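Local coordinates for stage III sporulation protein AF (Bacillus subtilis, PDB 6DCS) that forms part of a channel essential for sporulation, probably through the ring-building motif carried by this C-terminal part of the membrane protein, at residues E29-D34 with K96-Q101; V21-K26 with D104-G109. All coordinates share one frame; numbering follows the deposited sequence.

Interaction 1 (E29-D34 with K96-Q101)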
ATOM      1  N   GLU A  29       4.778  -1.667 -12.347  1.00 71.42           N
ATOM      2  CA  GLU A  29       4.789  -2.617 -13.452  1.00 78.73           C
ATOM      3  C   GLU A  29       3.579  -3.556 -13.409  1.00 82.04           C
ATOM      4  O   GLU A  29       2.896  -3.732 -14.424  1.00 86.43           O
ATOM      5  CB  GLU A  29       6.097  -3.395 -13.432  1.00 78.33           C
ATOM      6  CG  GLU A  29       7.231  -2.651 -14.120  1.00 79.00           C
ATOM      7  CD  GLU A  29       8.365  -3.589 -14.513  1.00 85.36           C
ATOM      8  OE1 GLU A  29       8.745  -4.438 -13.665  1.00 79.41           O
ATOM      9  OE2 GLU A  29       8.846  -3.504 -15.679  1.00 92.98           O
ATOM     10  N   ARG A  30       3.265  -4.138 -12.243  1.00 82.36           N
ATOM     11  CA  ARG A  30       2.116  -5.043 -12.167  1.00 83.65           C
ATOM     12  C   ARG A  30       0.771  -4.325 -12.035  1.00 81.79           C
ATOM     13  O   ARG A  30      -0.266  -4.908 -12.369  1.00 80.00           O
ATOM     14  CB  ARG A  30       2.286  -6.022 -11.008  1.00 81.31           C
ATOM     15  CG  ARG A  30       3.081  -7.309 -11.360  1.00 81.71           C
ATOM     16  CD  ARG A  30       4.365  -7.036 -12.158  1.00 81.83           C
ATOM     17  NE  ARG A  30       5.324  -8.152 -12.116  1.00 88.57           N
ATOM     18  CZ  ARG A  30       6.610  -8.072 -12.474  1.00 90.66           C
ATOM     19  NH1 ARG A  30       7.107  -6.921 -12.919  1.00 92.53           N
ATOM     20  NH2 ARG A  30       7.407  -9.144 -12.385  1.00 85.51           N
ATOM     21  N   PHE A  31       0.747  -3.095 -11.529  1.00 88.45           N
ATOM     22  CA  PHE A  31      -0.484  -2.296 -11.475  1.00 91.57           C
ATOM     23  C   PHE A  31      -0.284  -1.011 -12.275  1.00 97.79           C
ATOM     24  O   PHE A  31      -0.339   0.090 -11.720  1.00100.02           O
ATOM     25  CB  PHE A  31      -0.911  -1.936 -10.049  1.00 90.30           C
ATOM     26  CG  PHE A  31      -1.178  -3.101  -9.142  1.00 86.11           C
ATOM     27  CD1 PHE A  31      -2.466  -3.356  -8.696  1.00 85.63           C
ATOM     28  CD2 PHE A  31      -0.141  -3.860  -8.635  1.00 82.71           C
ATOM     29  CE1 PHE A  31      -2.714  -4.397  -7.818  1.00 78.12           C
ATOM     30  CE2 PHE A  31      -0.386  -4.897  -7.761  1.00 78.19           C
ATOM     31  CZ  PHE A  31      -1.668  -5.166  -7.353  1.00 72.91           C
ATOM     32  N   SER A  32      -0.034  -1.145 -13.572  1.00102.43           N
ATOM     33  CA  SER A  32      -0.110  -0.004 -14.478  1.00110.31           C
ATOM     34  C   SER A  32      -1.505   0.082 -15.078  1.00112.27           C
ATOM     35  O   SER A  32      -2.215   1.075 -14.886  1.00112.33           O
ATOM     36  CB  SER A  32       0.945  -0.137 -15.585  0.50105.32           C
ATOM     37  OG  SER A  32       1.363   1.123 -16.078  0.50104.15           O
ATOM     38  N   HIS A  33      -1.921  -0.998 -15.739  1.00113.77           N
ATOM     39  CA  HIS A  33      -3.100  -1.043 -16.596  1.00109.56           C
ATOM     40  C   HIS A  33      -4.153  -1.914 -15.899  1.00109.71           C
ATOM     41  O   HIS A  33      -4.612  -2.935 -16.446  1.00110.01           O
ATOM     42  CB  HIS A  33      -2.713  -1.622 -17.939  1.00113.15           C
ATOM     43  CG  HIS A  33      -1.619  -2.656 -17.833  1.00116.43           C
ATOM     44  ND1 HIS A  33      -0.298  -2.334 -17.584  1.00114.03           N
ATOM     45  CD2 HIS A  33      -1.663  -4.012 -17.887  1.00116.28           C
ATOM     46  CE1 HIS A  33       0.424  -3.441 -17.514  1.00117.13           C
ATOM     47  NE2 HIS A  33      -0.380  -4.474 -17.700  1.00115.91           N
ATOM     48  N   ASP A  34      -4.522  -1.489 -14.685  1.00110.39           N
ATOM     49  CA  ASP A  34      -5.233  -2.360 -13.746  1.00109.04           C
ATOM     50  C   ASP A  34      -6.332  -1.560 -13.063  1.00109.30           C
ATOM     51  O   ASP A  34      -6.406  -0.337 -13.201  1.00112.61           O
ATOM     52  CB  ASP A  34      -4.286  -2.964 -12.686  1.00105.21           C
ATOM     53  CG  ASP A  34      -3.491  -4.172 -13.200  1.00106.04           C
ATOM     54  OD1 ASP A  34      -3.462  -5.187 -12.476  1.00102.09           O
ATOM     55  OD2 ASP A  34      -2.907  -4.112 -14.302  1.00106.20           O
ATOM     56  N   LYS A  96      -6.472  -8.208   0.835  1.00 56.26           N
ATOM     57  CA  LYS A  96      -5.460  -9.221   1.071  1.00 57.71           C
ATOM     58  C   LYS A  96      -4.808  -9.680  -0.239  1.00 63.04           C
ATOM     59  O   LYS A  96      -3.686 -10.192  -0.228  1.00 62.72           O
ATOM     60  CB  LYS A  96      -6.093 -10.396   1.814  1.00 54.83           C
ATOM     61  CG  LYS A  96      -5.118 -11.243   2.594  1.00 61.23           C
ATOM     62  CD  LYS A  96      -5.848 -11.969   3.732  1.00 72.52           C
ATOM     63  CE  LYS A  96      -5.596 -11.333   5.126  1.00 75.34           C
ATOM     64  NZ  LYS A  96      -6.828 -11.510   5.956  1.00 60.18           N
ATOM     65  N   GLN A  97      -5.466  -9.507  -1.379  1.00 61.09           N
ATOM     66  CA  GLN A  97      -4.820  -9.984  -2.600  1.00 60.11           C
ATOM     67  C   GLN A  97      -3.767  -9.020  -3.118  1.00 54.62           C
ATOM     68  O   GLN A  97      -2.698  -9.471  -3.542  1.00 55.15           O
ATOM     69  CB  GLN A  97      -5.841 -10.266  -3.700  1.00 64.47           C
ATOM     70  CG  GLN A  97      -5.219 -10.921  -4.960  1.00 70.41           C
ATOM     71  CD  GLN A  97      -5.714 -10.312  -6.284  1.00 72.47           C
ATOM     72  OE1 GLN A  97      -6.204  -9.171  -6.330  1.00 73.24           O
ATOM     73  NE2 GLN A  97      -5.647 -11.107  -7.358  1.00 69.31           N
ATOM     74  N   ILE A  98      -4.041  -7.713  -3.113  1.00 54.47           N
ATOM     75  CA  ILE A  98      -2.980  -6.726  -3.347  1.00 57.38           C
ATOM     76  C   ILE A  98      -1.803  -6.936  -2.388  1.00 48.30           C
ATOM     77  O   ILE A  98      -0.643  -6.824  -2.789  1.00 46.05           O
ATOM     78  CB  ILE A  98      -3.531  -5.301  -3.223  1.00 56.78           C
ATOM     79  CG1 ILE A  98      -4.670  -5.113  -4.206  1.00 63.18           C
ATOM     80  CG2 ILE A  98      -2.434  -4.301  -3.510  1.00 52.74           C
ATOM     81  CD1 ILE A  98      -5.692  -4.111  -3.694  1.00 70.72           C
ATOM     82  N   GLN A  99      -2.072  -7.240  -1.118  1.00 45.87           N
ATOM     83  CA  GLN A  99      -0.986  -7.579  -0.200  1.00 48.58           C
ATOM     84  C   GLN A  99      -0.069  -8.697  -0.699  1.00 52.09           C
ATOM     85  O   GLN A  99       1.155  -8.534  -0.787  1.00 49.59           O
ATOM     86  CB  GLN A  99      -1.533  -8.000   1.163  1.00 55.14           C
ATOM     87  CG  GLN A  99      -0.433  -8.049   2.215  1.00 59.68           C
ATOM     88  CD  GLN A  99      -0.850  -8.672   3.533  1.00 63.13           C
ATOM     89  OE1 GLN A  99      -1.295  -9.832   3.565  1.00 73.56           O
ATOM     90  NE2 GLN A  99      -0.681  -7.926   4.627  1.00 55.43           N
ATOM     91  N   THR A 100      -0.654  -9.863  -0.976  1.00 53.31           N
ATOM     92  CA  THR A 100       0.105 -10.993  -1.492  1.00 51.17           C
ATOM     93  C   THR A 100       0.780 -10.665  -2.832  1.00 50.19           C
ATOM     94  O   THR A 100       1.946 -11.002  -3.057  1.00 46.41           O
ATOM     95  CB  THR A 100      -0.853 -12.161  -1.625  1.00 52.28           C
ATOM     96  OG1 THR A 100      -2.019 -11.649  -2.262  1.00 61.27           O
ATOM     97  CG2 THR A 100      -1.272 -12.688  -0.281  1.00 55.07           C
ATOM     98  N   GLN A 101       0.059 -10.004  -3.734  1.00 46.97           N
ATOM     99  CA  GLN A 101       0.656  -9.630  -5.006  1.00 44.22           C
ATOM    100  C   GLN A 101       1.940  -8.849  -4.786  1.00 47.24           C
ATOM    101  O   GLN A 101       2.976  -9.150  -5.393  1.00 48.06           O
ATOM    102  CB  GLN A 101      -0.333  -8.809  -5.833  1.00 51.25           C
ATOM    103  CG  GLN A 101      -0.852  -9.477  -7.097  1.00 49.95           C
ATOM    104  CD  GLN A 101      -1.597  -8.502  -8.025  1.00 56.15           C
ATOM    105  OE1 GLN A 101      -2.803  -8.253  -7.860  1.00 50.28           O
ATOM    106  NE2 GLN A 101      -0.880  -7.963  -9.016  1.00 59.44           N
TER

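Interaction 2 (V21-K26 with D104-G109)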
ATOM      1  N   VAL A  21      11.749   4.612  -4.422  1.00 50.70           N
ATOM      2  CA  VAL A  21      11.312   4.808  -5.809  1.00 57.19           C
ATOM      3  C   VAL A  21      11.480   3.518  -6.617  1.00 57.59           C
ATOM      4  O   VAL A  21      10.648   3.202  -7.479  1.00 54.34           O
ATOM      5  CB  VAL A  21      12.032   5.992  -6.492  1.00 56.49           C
ATOM      6  CG1 VAL A  21      11.760   7.303  -5.748  1.00 58.77           C
ATOM      7  CG2 VAL A  21      13.521   5.721  -6.662  1.00 56.90           C
ATOM      8  N   GLN A  22      12.546   2.751  -6.350  1.00 54.30           N
ATOM      9  CA  GLN A  22      12.735   1.492  -7.061  1.00 54.34           C
ATOM     10  C   GLN A  22      11.629   0.519  -6.707  1.00 54.36           C
ATOM     11  O   GLN A  22      11.123  -0.206  -7.568  1.00 55.56           O
ATOM     12  CB  GLN A  22      14.113   0.885  -6.757  1.00 52.19           C
ATOM     13  CG  GLN A  22      15.246   1.333  -7.721  1.00 50.83           C
ATOM     14  CD  GLN A  22      16.634   1.329  -7.057  1.00 66.26           C
ATOM     15  OE1 GLN A  22      16.907   0.518  -6.162  1.00 60.43           O
ATOM     16  NE2 GLN A  22      17.519   2.235  -7.499  1.00 69.90           N
ATOM     17  N   LEU A  23      11.224   0.506  -5.444  1.00 54.70           N
ATOM     18  CA  LEU A  23      10.042  -0.255  -5.060  1.00 53.51           C
ATOM     19  C   LEU A  23       8.782   0.274  -5.712  1.00 52.61           C
ATOM     20  O   LEU A  23       7.892  -0.508  -6.047  1.00 51.31           O
ATOM     21  CB  LEU A  23       9.845  -0.201  -3.554  1.00 51.08           C
ATOM     22  CG  LEU A  23      10.685  -1.108  -2.677  1.00 53.96           C
ATOM     23  CD1 LEU A  23      10.320  -0.857  -1.203  1.00 41.82           C
ATOM     24  CD2 LEU A  23      10.493  -2.566  -3.114  1.00 47.01           C
ATOM     25  N   LYS A  24       8.648   1.593  -5.823  1.00 52.46           N
ATOM     26  CA  LYS A  24       7.458   2.122  -6.460  1.00 55.59           C
ATOM     27  C   LYS A  24       7.397   1.652  -7.900  1.00 61.58           C
ATOM     28  O   LYS A  24       6.403   1.044  -8.316  1.00 66.92           O
ATOM     29  CB  LYS A  24       7.428   3.648  -6.381  1.00 58.26           C
ATOM     30  CG  LYS A  24       6.148   4.216  -6.961  1.00 68.78           C
ATOM     31  CD  LYS A  24       5.801   5.603  -6.407  1.00 73.25           C
ATOM     32  CE  LYS A  24       6.753   6.700  -6.906  1.00 72.44           C
ATOM     33  NZ  LYS A  24       6.287   8.065  -6.484  1.00 68.28           N
ATOM     34  N   LYS A  25       8.479   1.881  -8.660  1.00 60.89           N
ATOM     35  CA  LYS A  25       8.507   1.480 -10.059  1.00 59.39           C
ATOM     36  C   LYS A  25       8.085   0.025 -10.206  1.00 60.28           C
ATOM     37  O   LYS A  25       7.108  -0.275 -10.899  1.00 67.41           O
ATOM     38  CB  LYS A  25       9.898   1.726 -10.673  1.00 57.66           C
ATOM     39  CG  LYS A  25       9.963   3.000 -11.538  1.00 70.36           C
ATOM     40  CD  LYS A  25      11.347   3.691 -11.536  1.00 80.58           C
ATOM     41  CE  LYS A  25      11.237   5.218 -11.305  1.00 75.30           C
ATOM     42  NZ  LYS A  25      12.559   5.923 -11.236  1.00 75.78           N
ATOM     43  N   LYS A  26       8.772  -0.880  -9.503  1.00 54.96           N
ATOM     44  CA  LYS A  26       8.492  -2.305  -9.629  1.00 55.11           C
ATOM     45  C   LYS A  26       7.031  -2.617  -9.338  1.00 61.47           C
ATOM     46  O   LYS A  26       6.435  -3.487  -9.981  1.00 72.97           O
ATOM     47  CB  LYS A  26       9.385  -3.103  -8.698  1.00 51.11           C
ATOM     48  CG  LYS A  26       9.814  -4.443  -9.202  1.00 55.27           C
ATOM     49  CD  LYS A  26      10.914  -4.342 -10.254  1.00 72.30           C
ATOM     50  CE  LYS A  26      11.575  -5.702 -10.569  1.00 66.27           C
ATOM     51  NZ  LYS A  26      12.790  -5.523 -11.444  1.00 68.05           N
ATOM     52  N   ASP A 104       4.759 -11.058  -3.261  1.00 45.40           N
ATOM     53  CA  ASP A 104       5.443 -11.786  -4.318  1.00 46.61           C
ATOM     54  C   ASP A 104       6.340 -10.858  -5.137  1.00 47.66           C
ATOM     55  O   ASP A 104       7.531 -11.123  -5.313  1.00 45.91           O
ATOM     56  CB  ASP A 104       4.403 -12.484  -5.209  1.00 45.27           C
ATOM     57  CG  ASP A 104       3.747 -13.689  -4.523  1.00 53.99           C
ATOM     58  OD1 ASP A 104       4.301 -14.169  -3.498  1.00 54.77           O
ATOM     59  OD2 ASP A 104       2.661 -14.140  -4.981  1.00 54.50           O
ATOM     60  N   ILE A 105       5.780  -9.763  -5.657  1.00 45.12           N
ATOM     61  CA  ILE A 105       6.541  -8.888  -6.551  1.00 47.11           C
ATOM     62  C   ILE A 105       7.853  -8.455  -5.905  1.00 51.64           C
ATOM     63  O   ILE A 105       8.923  -8.501  -6.530  1.00 51.57           O
ATOM     64  CB  ILE A 105       5.710  -7.650  -6.916  1.00 49.67           C
ATOM     65  CG1 ILE A 105       4.480  -8.037  -7.708  1.00 52.37           C
ATOM     66  CG2 ILE A 105       6.574  -6.657  -7.701  1.00 50.96           C
ATOM     67  CD1 ILE A 105       3.483  -6.902  -7.837  1.00 60.79           C
ATOM     68  N   TRP A 106       7.780  -7.987  -4.648  1.00 43.71           N
ATOM     69  CA  TRP A 106       8.923  -7.391  -4.004  1.00 43.64           C
ATOM     70  C   TRP A 106       9.822  -8.410  -3.326  1.00 47.88           C
ATOM     71  O   TRP A 106      10.907  -8.036  -2.850  1.00 49.85           O
ATOM     72  CB  TRP A 106       8.436  -6.401  -2.970  1.00 49.21           C
ATOM     73  CG  TRP A 106       7.907  -5.155  -3.520  1.00 49.98           C
ATOM     74  CD1 TRP A 106       8.230  -4.564  -4.714  1.00 50.39           C
ATOM     75  CD2 TRP A 106       6.952  -4.308  -2.888  1.00 44.53           C
ATOM     76  NE1 TRP A 106       7.523  -3.386  -4.850  1.00 49.05           N
ATOM     77  CE2 TRP A 106       6.738  -3.210  -3.738  1.00 44.82           C
ATOM     78  CE3 TRP A 106       6.239  -4.387  -1.697  1.00 44.74           C
ATOM     79  CZ2 TRP A 106       5.843  -2.187  -3.423  1.00 45.79           C
ATOM     80  CZ3 TRP A 106       5.360  -3.368  -1.385  1.00 44.52           C
ATOM     81  CH2 TRP A 106       5.166  -2.289  -2.245  1.00 42.58           C
ATOM     82  N   GLU A 107       9.391  -9.663  -3.265  1.00 47.76           N
ATOM     83  CA  GLU A 107      10.073 -10.717  -2.523  1.00 52.06           C
ATOM     84  C   GLU A 107      10.382 -10.238  -1.108  1.00 52.22           C
ATOM     85  O   GLU A 107      11.530 -10.115  -0.685  1.00 53.25           O
ATOM     86  CB  GLU A 107      11.317 -11.199  -3.257  1.00 52.38           C
ATOM     87  CG  GLU A 107      11.017 -11.617  -4.684  1.00 53.78           C
ATOM     88  CD  GLU A 107      12.032 -12.601  -5.226  1.00 54.94           C
ATOM     89  OE1 GLU A 107      11.731 -13.822  -5.159  1.00 53.25           O
ATOM     90  OE2 GLU A 107      13.111 -12.169  -5.715  1.00 49.73           O
ATOM     91  N   ILE A 108       9.298  -9.954  -0.392  1.00 50.83           N
ATOM     92  CA  ILE A 108       9.315  -9.455   0.975  1.00 54.39           C
ATOM     93  C   ILE A 108       8.094  -9.999   1.702  1.00 50.03           C
ATOM     94  O   ILE A 108       6.983  -9.980   1.146  1.00 51.78           O
ATOM     95  CB  ILE A 108       9.309  -7.913   1.021  1.00 52.18           C
ATOM     96  CG1 ILE A 108      10.652  -7.350   0.601  1.00 51.58           C
ATOM     97  CG2 ILE A 108       8.965  -7.418   2.391  1.00 46.36           C
ATOM     98  CD1 ILE A 108      10.547  -5.958   0.015  1.00 50.18           C
ATOM     99  N   GLY A 109       8.286 -10.439   2.928  1.00 48.92           N
ATOM    100  CA  GLY A 109       7.194 -11.065   3.662  1.00 50.82           C
ATOM    101  C   GLY A 109       6.050 -10.104   3.892  1.00 49.56           C
ATOM    102  O   GLY A 109       6.241  -8.922   4.197  1.00 45.14           O
TER

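Interaction 1 (E29-D34 with K96-Q101)
The phenyl ring of Phe31 overlaps the side-chain amide of Gln101, and this pair makes up most of the contact. The two side chains come from opposite directions. Their flat groups lie close to parallel, with the ring and amide planes 14° apart. The meeting is at the far end of the ring. Phe31 CZ lies 3.3 Å from Gln101 OE1, and Phe31 CE2 lies 3.3 Å from Gln101 NE2. The amide carbon CD of Gln101 is 3.4 Å from Phe31 CZ. Oxygen and nitrogen thus both border the same end of the ring.

Phe31 has CG anti to its carbonyl carbon, chi1 -60°, which carries the ring across to helix 81-106. Gln101 reaches back with its chain extended beyond CG. One turn earlier on that helix, Ile98 adds an apolar surface. Its CG2 methyl is 4.0 Å from Phe31 CZ, and its CG1 is 4.2 Å from Phe31 CE1. Phe31 and Ile98 both also touch Met62 of strand 55-63, so the ring, set just past the end of helix 11-30, packs against helix 81-106 and the sheet. This is helix-to-sheet packing of the ring-building motif, buried at Phe31 and Ile98 and more open at Gln101.

Arg30 plays a smaller part. Its CB comes within 4.2 Å of Gln101 NE2, but the rest of its side chain leads away. Its NH1 instead forms a salt bridge with Glu29 OE1, at 3.1 Å.

The two segments are held together by van der Waals contact alone, with neither a hydrogen bond nor a salt bridge between them. Phe31 and Ile98 supply buried apolar surface. Gln101 is partly exposed, and its amide stays nearly parallel to the ring and meets its far end obliquely, a polar border to that apolar patch.

Interaction 2 (V21-K26 with D104-G109)
Ile105 meets Lys26 where helix 81-106 packs beside helix 11-30, the two helices of the ring-building motif. Its CG2 methyl lies 3.9 Å from Lys26 O and 4.2 Å from Lys26 CG. Only the near part of the lysine chain takes part, because its end leads away.

Trp106 follows and carries the main contact. Its CG is anti to the carbonyl carbon, chi1 -74°, and the indole reaches between helix 11-30 and the sheet, where it also touches Ala27, Ile58 and Val60. NE1 donates a hydrogen bond of 3.1 Å to Leu23 O. The bond is bent, with an N-H...O angle of 139°, and the oxygen lies out of the indole plane. Leu23 supplies a second grip. Its CD2 methyl sits over one face of the five-membered ring in a CH-pi contact, 3.5 Å from the centroid. Lys26 CB lies at the ring edge, 4.3 Å from NE1. Leu23 also touches Leu43 of strand 37-45. A leucine in place of Trp106 would probably leave Leu23 O without its indole donor and open a gap beneath the Leu23 methyl.

Glu107 then ends the helix in a Schellman motif. Its phi is positive, and its backbone N bonds to Asp104 O at 3.1 Å.

From the N terminus, the chain runs along helix 11-30, passes through 21-26 and then leaves the helix within 29-34. It next forms strands 37-45 and 55-63. Helix 81-106 brings it back through 96-101, which closes the loop of interaction 1. Segment 104-109 follows and closes the wider loop of interaction 2. The smaller loop therefore lies within the larger, and the two do not cross. Both use helix 11-30, or the turn just after it, and helix 81-106, at sites whose centres are about 11 Å apart. The sites meet where Arg30 CB packs against Ile105 CD1 at 3.5 Å. Together they hold the two helices to each other, while Phe31, Ile98, Leu23 and Trp106 also reach strands 37-45 or 55-63.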